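Local coordinates for 3-oxoacyl-[acyl-carrier-protein] synthase, mitochondrial (Arabidopsis thaliana, PDB 2IX4), which catalyses the condensation steps of mitochondrial fatty acid synthesis, lengthening acyl chains by two carbons taken from malonyl-ACP, at residues T20-R23 with R24-D27; A329-A332 with R333-T337; S340-T344 with S345-A349; P392-K396 with R397-L401. All blocks are in the same frame, centred on the assembly; numbering follows the deposited sequence.

Contact 1. Residues T20-R23 with R24-D27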
loop_
_atom_site.group_PDB
_atom_site.type_symbol
_atom_site.label_atom_id
_atom_site.label_comp_id
_atom_site.label_asym_id
_atom_site.label_seq_id
_atom_site.Cartn_x
_atom_site.Cartn_y
_atom_site.Cartn_z
ATOM N N THR A 20 6.551 -10.602 -26.391
ATOM C CA THR A 20 7.275 -9.466 -26.958
ATOM C C THR A 20 8.355 -8.921 -26.014
ATOM O O THR A 20 9.481 -8.665 -26.443
ATOM C CB THR A 20 6.301 -8.342 -27.402
ATOM O OG1 THR A 20 5.405 -8.857 -28.398
ATOM C CG2 THR A 20 7.058 -7.156 -27.994
ATOM N N THR A 21 8.007 -8.755 -24.739
ATOM C CA THR A 21 8.945 -8.241 -23.734
ATOM C C THR A 21 10.163 -9.158 -23.574
ATOM O O THR A 21 11.302 -8.702 -23.682
ATOM C CB THR A 21 8.247 -8.020 -22.367
ATOM O OG1 THR A 21 7.283 -6.969 -22.491
ATOM C CG2 THR A 21 9.257 -7.645 -21.277
ATOM N N TRP A 22 9.907 -10.444 -23.334
ATOM C CA TRP A 22 10.962 -11.446 -23.156
ATOM C C TRP A 22 11.873 -11.607 -24.382
ATOM O O TRP A 22 13.094 -11.714 -24.231
ATOM C CB TRP A 22 10.356 -12.801 -22.763
ATOM C CG TRP A 22 11.374 -13.869 -22.465
ATOM C CD1 TRP A 22 11.649 -14.969 -23.224
ATOM C CD2 TRP A 22 12.249 -13.934 -21.330
ATOM N NE1 TRP A 22 12.637 -15.717 -22.631
ATOM C CE2 TRP A 22 13.024 -15.104 -21.469
ATOM C CE3 TRP A 22 12.450 -13.116 -20.208
ATOM C CZ2 TRP A 22 13.987 -15.482 -20.525
ATOM C CZ3 TRP A 22 13.409 -13.489 -19.272
ATOM C CH2 TRP A 22 14.165 -14.663 -19.438
ATOM N N ARG A 23 11.283 -11.622 -25.578
ATOM C CA ARG A 23 12.051 -11.758 -26.818
ATOM C C ARG A 23 13.026 -10.595 -26.982
ATOM O O ARG A 23 14.212 -10.804 -27.237
ATOM C CB ARG A 23 11.131 -11.832 -28.038
ATOM C CG ARG A 23 11.702 -12.652 -29.188
ATOM C CD ARG A 23 11.657 -11.930 -30.538
ATOM N NE ARG A 23 10.433 -11.158 -30.764
ATOM C CZ ARG A 23 10.399 -9.852 -31.020
ATOM N NH1 ARG A 23 11.524 -9.147 -31.097
ATOM N NH2 ARG A 23 9.234 -9.246 -31.210
ATOM N N ARG A 24 12.517 -9.376 -26.823
ATOM C CA ARG A 24 13.327 -8.168 -26.964
ATOM C C ARG A 24 14.372 -8.020 -25.857
ATOM O O ARG A 24 15.477 -7.527 -26.102
ATOM C CB ARG A 24 12.425 -6.933 -27.048
ATOM C CG ARG A 24 11.655 -6.837 -28.372
ATOM C CD ARG A 24 10.824 -5.564 -28.483
ATOM N NE ARG A 24 11.607 -4.358 -28.210
ATOM C CZ ARG A 24 11.113 -3.121 -28.174
ATOM N NH1 ARG A 24 9.821 -2.902 -28.402
ATOM N NH2 ARG A 24 11.915 -2.096 -27.911
ATOM N N LEU A 25 14.024 -8.467 -24.651
ATOM C CA LEU A 25 14.953 -8.458 -23.518
ATOM C C LEU A 25 16.163 -9.349 -23.794
ATOM O O LEU A 25 17.307 -8.922 -23.622
ATOM C CB LEU A 25 14.253 -8.911 -22.228
ATOM C CG LEU A 25 15.101 -8.962 -20.948
ATOM C CD1 LEU A 25 15.365 -7.561 -20.399
ATOM C CD2 LEU A 25 14.434 -9.833 -19.892
ATOM N N ILE A 26 15.895 -10.581 -24.228
ATOM C CA ILE A 26 16.946 -11.563 -24.519
ATOM C C ILE A 26 17.803 -11.139 -25.716
ATOM O O ILE A 26 19.013 -11.371 -25.729
ATOM C CB ILE A 26 16.351 -12.996 -24.710
ATOM C CG1 ILE A 26 15.648 -13.475 -23.425
ATOM C CG2 ILE A 26 17.418 -14.001 -25.163
ATOM C CD1 ILE A 26 16.462 -13.329 -22.130
ATOM N N ASP A 27 17.172 -10.497 -26.698
ATOM C CA ASP A 27 17.863 -9.975 -27.880
ATOM C C ASP A 27 18.711 -8.739 -27.581
ATOM O O ASP A 27 19.426 -8.252 -28.455
ATOM C CB ASP A 27 16.859 -9.651 -28.989
ATOM C CG ASP A 27 16.240 -10.893 -29.602
ATOM O OD1 ASP A 27 15.367 -10.736 -30.481
ATOM O OD2 ASP A 27 16.617 -12.019 -29.204
#
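Thr20 and Arg24 run side by side on alpha-helix 18-26, whose turns are held here by i to i+4 backbone bonds. Thr20 O accepts Arg24 N at 3.1 Å. Thr20 CG2 lies 4.1 Å from Arg24 CD, and the arginine's charged end goes on to a salt bridge with Glu29. One step on, Thr21 O receives Leu25 N at 2.9 Å. Thr21 OG1 is hydrogen-bonded outside the pair, to Thr12 OG1 and to Gly17 O. Trp22 carries most of the apolar contact. Its CG is anti to the backbone N (chi1 -176°), which brings the indole beside Leu25 and Ile26 although the bond from CA to CB leads away from them. There Leu25 CD2 meets CZ3 of Trp22 at 3.8 Å, obliquely to the ring. Phe371 and Leu374 of helix 364-378 also touch this tryptophan, so the indole packs between its own helix and residues of that one. Trp22 O accepts Ile26 N at 3.0 Å, which probably helps hold the isoleucine against the ring. Arg23 O in turn accepts Asp27 N, but the arginine side chain was modelled in two conformers, and its nearness to the Asp27 carboxylate is doubtful. Across the indole face, Ile26 CD1 makes a CH-pi contact, 3.8 Å from the centroid of the Trp22 six-membered ring and 18° off its normal.

Contact 2. Residues A329-A332 with R333-T337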
loop_
_atom_site.group_PDB
_atom_site.type_symbol
_atom_site.label_atom_id
_atom_site.label_comp_id
_atom_site.label_asym_id
_atom_site.label_seq_id
_atom_site.Cartn_x
_atom_site.Cartn_y
_atom_site.Cartn_z
ATOM N N ALA A 329 26.620 -0.843 -5.985
ATOM C CA ALA A 329 27.784 -1.332 -5.251
ATOM C C ALA A 329 27.381 -2.028 -3.952
ATOM O O ALA A 329 27.928 -3.080 -3.609
ATOM C CB ALA A 329 28.743 -0.187 -4.964
ATOM N N VAL A 330 26.428 -1.433 -3.237
ATOM C CA VAL A 330 25.909 -1.995 -1.990
ATOM C C VAL A 330 25.294 -3.376 -2.228
ATOM O O VAL A 330 25.587 -4.324 -1.500
ATOM C CB VAL A 330 24.893 -1.037 -1.307
ATOM C CG1 VAL A 330 24.137 -1.741 -0.194
ATOM C CG2 VAL A 330 25.604 0.198 -0.759
ATOM N N GLU A 331 24.464 -3.499 -3.262
ATOM C CA GLU A 331 23.859 -4.789 -3.579
ATOM C C GLU A 331 24.918 -5.811 -4.003
ATOM O O GLU A 331 24.864 -6.966 -3.583
ATOM C CB GLU A 331 22.766 -4.655 -4.641
ATOM C CG GLU A 331 21.971 -5.945 -4.846
ATOM C CD GLU A 331 20.894 -5.823 -5.895
ATOM O OE1 GLU A 331 20.896 -4.827 -6.648
ATOM O OE2 GLU A 331 20.034 -6.730 -5.968
ATOM N N ALA A 332 25.877 -5.380 -4.824
ATOM C CA ALA A 332 26.985 -6.241 -5.246
ATOM C C ALA A 332 27.734 -6.785 -4.031
ATOM O O ALA A 332 28.045 -7.975 -3.965
ATOM C CB ALA A 332 27.938 -5.479 -6.163
ATOM N N ARG A 333 28.006 -5.898 -3.075
ATOM C CA ARG A 333 28.639 -6.251 -1.806
ATOM C C ARG A 333 27.789 -7.267 -1.037
ATOM O O ARG A 333 28.311 -8.240 -0.488
ATOM C CB ARG A 333 28.837 -4.984 -0.975
ATOM C CG ARG A 333 30.020 -5.019 -0.034
ATOM C CD ARG A 333 30.369 -3.619 0.463
ATOM N NE ARG A 333 30.909 -2.765 -0.598
ATOM C CZ ARG A 333 30.335 -1.649 -1.048
ATOM N NH1 ARG A 333 29.190 -1.216 -0.534
ATOM N NH2 ARG A 333 30.920 -0.953 -2.014
ATOM N N ALA A 334 26.477 -7.040 -1.025
ATOM C CA ALA A 334 25.523 -7.918 -0.351
ATOM C C ALA A 334 25.430 -9.299 -1.007
ATOM O O ALA A 334 25.324 -10.312 -0.311
ATOM C CB ALA A 334 24.153 -7.262 -0.295
ATOM N N ILE A 335 25.473 -9.333 -2.340
ATOM C CA ILE A 335 25.492 -10.594 -3.090
ATOM C C ILE A 335 26.770 -11.387 -2.780
ATOM O O ILE A 335 26.726 -12.611 -2.642
ATOM C CB ILE A 335 25.303 -10.370 -4.619
ATOM C CG1 ILE A 335 23.890 -9.851 -4.906
ATOM C CG2 ILE A 335 25.558 -11.663 -5.406
ATOM C CD1 ILE A 335 23.686 -9.295 -6.317
ATOM N N LYS A 336 27.893 -10.684 -2.653
ATOM C CA LYS A 336 29.151 -11.297 -2.219
ATOM C C LYS A 336 29.065 -11.891 -0.818
ATOM O O LYS A 336 29.640 -12.947 -0.558
ATOM C CB LYS A 336 30.311 -10.295 -2.282
ATOM C CG LYS A 336 31.395 -10.653 -3.294
ATOM C CD LYS A 336 32.607 -9.725 -3.202
ATOM C CE LYS A 336 33.509 -10.085 -2.029
ATOM N NZ LYS A 336 34.780 -9.302 -2.027
ATOM N N THR A 337 28.360 -11.208 0.081
ATOM C CA THR A 337 28.224 -11.653 1.471
ATOM C C THR A 337 27.327 -12.893 1.591
ATOM O O THR A 337 27.623 -13.812 2.355
ATOM C CB THR A 337 27.709 -10.508 2.382
ATOM O OG1 THR A 337 28.630 -9.410 2.337
ATOM C CG2 THR A 337 27.562 -10.970 3.831
#
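Arg333 folds back over Ala329 and Val330, one turn earlier on helix 325-339. Its CB rests 3.4 Å from Ala329 O, with the Val330 carbonyl equally close. CG is anti to the backbone N (chi1 -151°), and the bend at chi3 (-69°) then turns the chain back over the preceding turn. At the tip, the guanidinium lays its face on Ala329 O, which stands 3.7 Å from the plane and over its centre. That oxygen is also the acceptor of Arg333 N at 2.9 Å, so one carbonyl bonds to the backbone amide while facing the cationic group, probably a favourable electrostatic contact. NH2 of Arg333 reaches Ala329 CB at 3.7 Å. NH1 lies 3.7 Å from Val330 CA and is hydrogen-bonded to the carbonyl of Glu291. A leucine in its place has no guanidinium, and Glu291 O would probably lose this donor and Ala329 O the charge facing it. Farther round the helix, Ile335 CD1 comes within 4.0 Å of Glu331 CG, while the Glu331 carboxylate is gripped by the backbone amides of His320, a predicted active-site residue, and Ala321, and by ND2 of Asn415, which also belongs to the potassium site. Ala334 packs on helix 294-307, Ile335 on Leu348 just before strand 349-351, and Ala332 on Phe394, so the helix is covered on several sides.

Contact 3. Residues S340-T344 with S345-A349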
loop_
_atom_site.group_PDB
_atom_site.type_symbol
_atom_site.label_atom_id
_atom_site.label_comp_id
_atom_site.label_asym_id
_atom_site.label_seq_id
_atom_site.Cartn_x
_atom_site.Cartn_y
_atom_site.Cartn_z
ATOM N N SER A 340 29.126 -15.680 -1.119
ATOM C CA SER A 340 30.581 -15.833 -0.966
ATOM C C SER A 340 31.252 -16.618 -2.102
ATOM O O SER A 340 31.305 -16.136 -3.235
ATOM C CB SER A 340 30.941 -16.404 0.415
ATOM O OG SER A 340 30.290 -17.639 0.652
ATOM N N GLU A 341 31.733 -17.824 -1.801
ATOM C CA GLU A 341 32.486 -18.642 -2.761
ATOM C C GLU A 341 31.682 -18.953 -4.031
ATOM O O GLU A 341 32.239 -18.992 -5.128
ATOM C CB GLU A 341 32.976 -19.942 -2.106
ATOM C CG GLU A 341 33.376 -19.820 -0.629
ATOM C CD GLU A 341 34.642 -19.005 -0.410
ATOM O OE1 GLU A 341 34.528 -17.824 -0.016
ATOM O OE2 GLU A 341 35.750 -19.542 -0.630
ATOM N N HIS A 342 30.375 -19.159 -3.869
ATOM C CA HIS A 342 29.466 -19.428 -4.989
ATOM C C HIS A 342 29.412 -18.260 -5.977
ATOM O O HIS A 342 29.205 -18.460 -7.175
ATOM C CB HIS A 342 28.065 -19.759 -4.464
ATOM C CG HIS A 342 27.092 -20.167 -5.528
ATOM N ND1 HIS A 342 27.222 -21.335 -6.247
ATOM C CD2 HIS A 342 25.963 -19.571 -5.979
ATOM C CE1 HIS A 342 26.222 -21.435 -7.105
ATOM N NE2 HIS A 342 25.442 -20.378 -6.961
ATOM N N ALA A 343 29.614 -17.047 -5.463
ATOM C CA ALA A 343 29.602 -15.835 -6.280
ATOM C C ALA A 343 30.990 -15.449 -6.789
ATOM O O ALA A 343 31.147 -15.102 -7.962
ATOM C CB ALA A 343 28.986 -14.680 -5.504
ATOM N N THR A 344 31.986 -15.510 -5.903
ATOM C CA THR A 344 33.351 -15.072 -6.221
ATOM C C THR A 344 34.099 -16.014 -7.167
ATOM O O THR A 344 35.112 -15.627 -7.752
ATOM C CB THR A 344 34.202 -14.845 -4.947
ATOM O OG1 THR A 344 34.308 -16.069 -4.212
ATOM C CG2 THR A 344 33.582 -13.766 -4.061
ATOM N N SER A 345 33.606 -17.245 -7.306
ATOM C CA SER A 345 34.193 -18.219 -8.229
ATOM C C SER A 345 33.641 -18.059 -9.647
ATOM O O SER A 345 34.184 -18.624 -10.598
ATOM C CB SER A 345 33.955 -19.650 -7.735
ATOM O OG SER A 345 32.578 -19.993 -7.790
ATOM N N GLY A 346 32.561 -17.294 -9.776
ATOM C CA GLY A 346 31.919 -17.064 -11.064
ATOM C C GLY A 346 30.813 -18.055 -11.381
ATOM O O GLY A 346 30.246 -18.024 -12.475
ATOM N N THR A 347 30.508 -18.929 -10.422
ATOM C CA THR A 347 29.458 -19.936 -10.580
ATOM C C THR A 347 28.067 -19.298 -10.619
ATOM O O THR A 347 27.230 -19.679 -11.440
ATOM C CB THR A 347 29.516 -21.006 -9.464
ATOM O OG1 THR A 347 30.844 -21.537 -9.372
ATOM C CG2 THR A 347 28.539 -22.146 -9.748
ATOM N N LEU A 348 27.828 -18.332 -9.731
ATOM C CA LEU A 348 26.541 -17.641 -9.676
ATOM C C LEU A 348 26.354 -16.707 -10.868
ATOM O O LEU A 348 27.210 -15.861 -11.147
ATOM C CB LEU A 348 26.388 -16.858 -8.360
ATOM C CG LEU A 348 25.137 -15.984 -8.182
ATOM C CD1 LEU A 348 23.876 -16.820 -7.949
ATOM C CD2 LEU A 348 25.330 -14.988 -7.050
ATOM N N ALA A 349 25.233 -16.876 -11.564
ATOM C CA ALA A 349 24.833 -15.964 -12.626
ATOM C C ALA A 349 23.958 -14.870 -12.038
ATOM O O ALA A 349 23.004 -15.156 -11.316
ATOM C CB ALA A 349 24.084 -16.709 -13.724
HETATM O O HOH W 1 29.424 -14.751 -9.949
#
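The short helix 341-344 ends here at its C-cap, with Ser345 and Leu348 folding back on Glu341 and His342 before the chain enters strand 349-351. Gly346 is the first residue out of helical geometry, with positive phi (92°), a conformation that would jam a CB against the preceding carbonyl and so calls for glycine. Its amide reaches Ala343 O at 3.2 Å from above the carbonyl plane. Ser345 grips Glu341 O twice: its N at 3.1 Å and its OG at 2.9 Å, the hydroxyl approaching in the carbonyl plane because chi1 of 68° sets OG between the backbone N and the carbonyl carbon. Leu348 N then bonds to His342 O at 2.9 Å. The His342 side chain crosses those of Thr347 and Leu348 at about a right angle, with Leu348 N over one ring face, CD2 3.6 Å from Leu348 CB and CE1 3.6 Å from Thr347 CG2. A water bridges Ala343 O and Leu348 O, donating to both. The hydroxyls are chained, Thr347 OG1 donating to Ser345 OG at 2.8 Å and Ser345 OG to Glu341 O. His342 NE2 bonds to the carbonyl of Ile314, which implies that NE2 carries a hydrogen and probably restrains the ring's rotation.

Contact 4. Residues P392-K396 with R397-L401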
loop_
_atom_site.group_PDB
_atom_site.type_symbol
_atom_site.label_atom_id
_atom_site.label_comp_id
_atom_site.label_asym_id
_atom_site.label_seq_id
_atom_site.Cartn_x
_atom_site.Cartn_y
_atom_site.Cartn_z
ATOM N N PRO A 392 34.693 -1.612 -9.837
ATOM C CA PRO A 392 35.894 -2.153 -9.187
ATOM C C PRO A 392 35.669 -3.361 -8.274
ATOM O O PRO A 392 36.591 -4.156 -8.087
ATOM C CB PRO A 392 36.399 -0.972 -8.360
ATOM C CG PRO A 392 35.989 0.210 -9.133
ATOM C CD PRO A 392 34.670 -0.137 -9.772
ATOM N N ILE A 393 34.469 -3.493 -7.710
ATOM C CA ILE A 393 34.133 -4.647 -6.870
ATOM C C ILE A 393 34.198 -5.963 -7.661
ATOM O O ILE A 393 34.487 -7.020 -7.100
ATOM C CB ILE A 393 32.745 -4.485 -6.168
ATOM C CG1 ILE A 393 32.629 -5.445 -4.975
ATOM C CG2 ILE A 393 31.584 -4.675 -7.154
ATOM C CD1 ILE A 393 31.566 -5.061 -3.964
ATOM N N PHE A 394 33.949 -5.876 -8.965
ATOM C CA PHE A 394 33.919 -7.046 -9.832
ATOM C C PHE A 394 35.296 -7.403 -10.379
ATOM O O PHE A 394 36.151 -6.533 -10.568
ATOM C CB PHE A 394 32.937 -6.831 -10.984
ATOM C CG PHE A 394 31.524 -6.569 -10.539
ATOM C CD1 PHE A 394 30.918 -5.346 -10.797
ATOM C CD2 PHE A 394 30.801 -7.545 -9.858
ATOM C CE1 PHE A 394 29.612 -5.101 -10.388
ATOM C CE2 PHE A 394 29.497 -7.307 -9.443
ATOM C CZ PHE A 394 28.900 -6.085 -9.712
ATOM N N ASP A 395 35.502 -8.694 -10.621
ATOM C CA ASP A 395 36.724 -9.184 -11.251
ATOM C C ASP A 395 36.388 -10.211 -12.331
ATOM O O ASP A 395 35.216 -10.421 -12.651
ATOM C CB ASP A 395 37.703 -9.751 -10.208
ATOM C CG ASP A 395 37.145 -10.953 -9.444
ATOM O OD1 ASP A 395 36.297 -11.699 -9.981
ATOM O OD2 ASP A 395 37.581 -11.164 -8.294
ATOM N N LYS A 396 37.418 -10.853 -12.876
ATOM C CA LYS A 396 37.259 -11.853 -13.937
ATOM C C LYS A 396 36.180 -12.904 -13.653
ATOM O O LYS A 396 35.452 -13.315 -14.560
ATOM C CB LYS A 396 38.608 -12.514 -14.255
ATOM C CG LYS A 396 39.433 -12.934 -13.033
ATOM C CD LYS A 396 40.926 -12.877 -13.338
ATOM C CE LYS A 396 41.745 -13.679 -12.332
ATOM N NZ LYS A 396 41.651 -15.151 -12.575
ATOM N N ARG A 397 36.067 -13.313 -12.390
ATOM C CA ARG A 397 35.108 -14.338 -11.981
ATOM C C ARG A 397 33.788 -13.744 -11.471
ATOM O O ARG A 397 32.718 -14.050 -12.004
ATOM C CB ARG A 397 35.736 -15.266 -10.935
ATOM C CG ARG A 397 36.747 -16.250 -11.513
ATOM C CD ARG A 397 37.657 -16.834 -10.444
ATOM N NE ARG A 397 38.653 -15.866 -9.979
ATOM C CZ ARG A 397 38.726 -15.385 -8.740
ATOM N NH1 ARG A 397 37.867 -15.785 -7.807
ATOM N NH2 ARG A 397 39.671 -14.507 -8.426
ATOM N N PHE A 398 33.874 -12.903 -10.442
ATOM C CA PHE A 398 32.698 -12.242 -9.874
ATOM C C PHE A 398 32.286 -11.065 -10.759
ATOM O O PHE A 398 32.870 -9.985 -10.679
ATOM C CB PHE A 398 32.982 -11.795 -8.433
ATOM C CG PHE A 398 31.813 -11.142 -7.752
ATOM C CD1 PHE A 398 30.569 -11.767 -7.714
ATOM C CD2 PHE A 398 31.960 -9.907 -7.132
ATOM C CE1 PHE A 398 29.489 -11.165 -7.081
ATOM C CE2 PHE A 398 30.888 -9.298 -6.498
ATOM C CZ PHE A 398 29.649 -9.928 -6.471
ATOM N N MET A 399 31.279 -11.291 -11.600
ATOM C CA MET A 399 30.940 -10.378 -12.692
ATOM C C MET A 399 29.491 -10.578 -13.142
ATOM O O MET A 399 29.059 -11.716 -13.331
ATOM C CB MET A 399 31.894 -10.628 -13.872
ATOM C CG MET A 399 31.761 -9.682 -15.058
ATOM S SD MET A 399 32.299 -7.994 -14.707
ATOM C CE MET A 399 34.078 -8.171 -14.603
ATOM N N PRO A 400 28.731 -9.474 -13.315
ATOM C CA PRO A 400 27.372 -9.603 -13.844
ATOM C C PRO A 400 27.373 -10.026 -15.310
ATOM O O PRO A 400 28.334 -9.743 -16.029
ATOM C CB PRO A 400 26.803 -8.189 -13.702
ATOM C CG PRO A 400 27.996 -7.294 -13.723
ATOM C CD PRO A 400 29.078 -8.068 -13.028
ATOM N N LEU A 401 26.305 -10.693 -15.738
ATOM C CA LEU A 401 26.173 -11.150 -17.120
ATOM C C LEU A 401 26.039 -9.971 -18.070
ATOM O O LEU A 401 25.279 -9.043 -17.805
ATOM C CB LEU A 401 24.959 -12.073 -17.283
ATOM C CG LEU A 401 24.848 -13.366 -16.464
ATOM C CD1 LEU A 401 23.549 -14.079 -16.813
ATOM C CD2 LEU A 401 26.037 -14.294 -16.670
#
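This is a local side-chain-to-backbone contact, Asp395 holding Arg397 and Phe398, in the loop between strands 380-381 and 405-406, with an aromatic cluster beside it. Asp395 CG stands between its own backbone N and carbonyl carbon (chi1 62°), which curls the carboxylate over the turn. OD1 takes two amides: Phe398 N at 2.7 Å, nearly in line with the C-O bond, and Arg397 N at 2.9 Å, on the anti side and tilted out of the carboxylate plane. Asp395 N answers with a bond to Phe398 O at 2.9 Å. The other oxygen, OD2, makes a long salt bridge over the face of the Arg397 guanidinium, by charge alone. An alanine here has no carboxylate, and would probably leave the amides of Arg397 and Phe398 without this acceptor and the turn free to open. The Phe394 ring is sandwiched. Pro400 CD lies over its centre in a CH-pi contact, 3.6 Å from the centroid, and Ile393 CG2 covers the opposite face. Phe398 leans on Phe394 with the ring planes at 48°, CD2 of each ring 3.8 Å from CD2 of the other. Met399 SD adds a Met-aromatic contact, oblique to the Phe394 ring and 4.0 Å from Phe394 CB. Phe239 meets Phe394 edge-to-face, and Ala332 of helix 325-339 touches its CZ end. Arg397 N donating to Asp395 OD1, from residue i+2 to residue i, defines an Asx turn, extended here by the second bond that the same oxygen accepts, from Phe398 N.

From the N terminus the four contacts come in series; none nests in or crosses another, and each closes only a helical turn or a short bend. Contact 1, at the end of helix 18-26, stands apart, its centre 24 to 27 Å from the centres of the others. Contact 2 is the middle of helix 325-339, whose chain runs on almost at once into contact 3; Lys336 CG packs on Thr344 CG2 at 3.9 Å. Contact 4 comes back later in the sequence to cover both: Lys336 CG meets Phe398 CE2 at 3.5 Å, and Arg397 lies against the turn at Ser345 and Gly346. Contacts 2, 3 and 4 thus join helix 325-339, helix 341-344 with strand 349-351, and the loop between strands 380-381 and 405-406.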